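Local coordinates for high affinity transport system protein p37 (Mycoplasma hyorhinis, PDB 3EKI), which binds thiamine diphosphate as the extracytoplasmic lipoprotein of a high-affinity transport system, at residues A[278-281]-A[282-286]. Numbering follows the deposited sequence.
Sequences NEDR and SAHPN
With chi1 near -53°, H284 keeps CG beside its own backbone N and turns the ND1 edge of the imidazole back toward the carbonyl of D280, while S282, at chi1 82°, swings its hydroxyl onto the carbonyl of E279. In this conformer S282 OG gives a hydrogen bond of 2.9 Å to E279 O, provisional because S282 has a second one. The backbone N of S282 makes the regular i to i+4 bond to N278 O, at 3.1 Å. One residue on, bonding shifts to i to i+3, as in a 3-10 turn: A283 N bonds to D280 O at 3.2 Å, from well above the carbonyl plane, and its reach to E279 O is weak. H284 adds two weak donors to D280 O, its backbone N, divided between D280 O and R281 O, and ND1 at 3.1 Å. The D280 carboxylate and imidazole planes are 38° apart, and OD2 stops 3.7 Å from ND1, without a hydrogen bond. That acid instead bonds W240 and Y288 and salt-bridges R244, joining the helix end to helix 240-245 and strand 288-290. One ordinary and two weak donors thus meet at one carbonyl where the helix unwinds; that acceptor favours a proton on ND1, the carboxylate probably helping little.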
loop_
_atom_site.group_PDB
_atom_site.type_symbol
_atom_site.label_atom_id
_atom_site.label_comp_id
_atom_site.label_asym_id
_atom_site.label_seq_id
_atom_site.Cartn_x
_atom_site.Cartn_y
_atom_site.Cartn_z
ATOM N N ASN A 278 3.755 -20.607 -3.652
ATOM C CA ASN A 278 5.007 -21.155 -3.104
ATOM C C ASN A 278 5.227 -22.606 -3.501
ATOM O O ASN A 278 6.330 -23.028 -3.854
ATOM C CB ASN A 278 4.973 -21.002 -1.567
ATOM C CG ASN A 278 5.477 -19.625 -1.163
ATOM O OD1 ASN A 278 5.853 -18.799 -1.999
ATOM N ND2 ASN A 278 5.490 -19.358 0.140
ATOM N N GLU A 279 4.154 -23.400 -3.469
ATOM C CA GLU A 279 4.306 -24.798 -3.874
ATOM C C GLU A 279 4.636 -24.901 -5.355
ATOM O O GLU A 279 5.509 -25.683 -5.700
ATOM C CB GLU A 279 3.066 -25.633 -3.583
ATOM C CG GLU A 279 3.175 -26.461 -2.304
ATOM C CD GLU A 279 1.995 -27.391 -2.095
ATOM O OE1 GLU A 279 2.044 -28.548 -2.570
ATOM O OE2 GLU A 279 1.014 -26.972 -1.450
ATOM N N ASP A 280 3.954 -24.130 -6.176
ATOM C CA ASP A 280 4.256 -24.110 -7.615
ATOM C C ASP A 280 5.681 -23.670 -7.896
ATOM O O ASP A 280 6.379 -24.262 -8.718
ATOM C CB ASP A 280 3.233 -23.195 -8.295
ATOM C CG ASP A 280 3.214 -23.311 -9.812
ATOM O OD1 ASP A 280 3.797 -22.414 -10.465
ATOM O OD2 ASP A 280 2.640 -24.287 -10.339
ATOM N N ARG A 281 6.178 -22.634 -7.214
ATOM C CA ARG A 281 7.550 -22.196 -7.433
ATOM C C ARG A 281 8.568 -23.245 -7.042
ATOM O O ARG A 281 9.610 -23.384 -7.666
ATOM C CB ARG A 281 7.792 -20.880 -6.688
ATOM C CG ARG A 281 9.270 -20.575 -6.507
ATOM C CD ARG A 281 9.455 -19.295 -5.703
ATOM N NE ARG A 281 8.876 -19.371 -4.358
ATOM C CZ ARG A 281 8.817 -18.321 -3.540
ATOM N NH1 ARG A 281 9.296 -17.144 -3.914
ATOM N NH2 ARG A 281 8.296 -18.410 -2.330
ATOM N N SER A 282 8.281 -24.039 -5.996
ATOM C CA SER A 282 9.229 -25.053 -5.554
ATOM C C SER A 282 9.408 -26.161 -6.582
ATOM O O SER A 282 10.385 -26.893 -6.610
ATOM C CB SER A 282 8.806 -25.641 -4.208
ATOM O OG SER A 282 7.820 -26.648 -4.330
ATOM N N ALA A 283 8.419 -26.309 -7.458
ATOM C CA ALA A 283 8.533 -27.316 -8.504
ATOM C C ALA A 283 8.941 -26.700 -9.834
ATOM O O ALA A 283 9.276 -27.450 -10.756
ATOM C CB ALA A 283 7.194 -28.024 -8.668
ATOM N N HIS A 284 8.854 -25.378 -9.952
ATOM C CA HIS A 284 9.086 -24.617 -11.195
ATOM C C HIS A 284 9.901 -23.366 -10.910
ATOM O O HIS A 284 9.414 -22.254 -11.150
ATOM C CB HIS A 284 7.747 -24.266 -11.879
ATOM C CG HIS A 284 6.890 -25.482 -12.082
ATOM N ND1 HIS A 284 5.807 -25.832 -11.317
ATOM C CD2 HIS A 284 7.027 -26.490 -12.972
ATOM C CE1 HIS A 284 5.302 -26.983 -11.745
ATOM N NE2 HIS A 284 6.030 -27.402 -12.754
ATOM N N PRO A 285 11.104 -23.502 -10.340
ATOM C CA PRO A 285 11.792 -22.343 -9.779
ATOM C C PRO A 285 12.285 -21.302 -10.758
ATOM O O PRO A 285 12.436 -20.122 -10.384
ATOM C CB PRO A 285 13.016 -22.967 -9.071
ATOM C CG PRO A 285 13.229 -24.288 -9.742
ATOM C CD PRO A 285 11.863 -24.751 -10.138
ATOM N N ASN A 286 12.597 -21.672 -11.984
ATOM C CA ASN A 286 13.075 -20.741 -12.988
ATOM C C ASN A 286 11.931 -19.934 -13.596
ATOM O O ASN A 286 12.174 -19.034 -14.401
ATOM C CB ASN A 286 13.836 -21.467 -14.098
ATOM C CG ASN A 286 15.256 -21.778 -13.623
ATOM O OD1 ASN A 286 15.998 -20.883 -13.223
ATOM N ND2 ASN A 286 15.628 -23.050 -13.679
#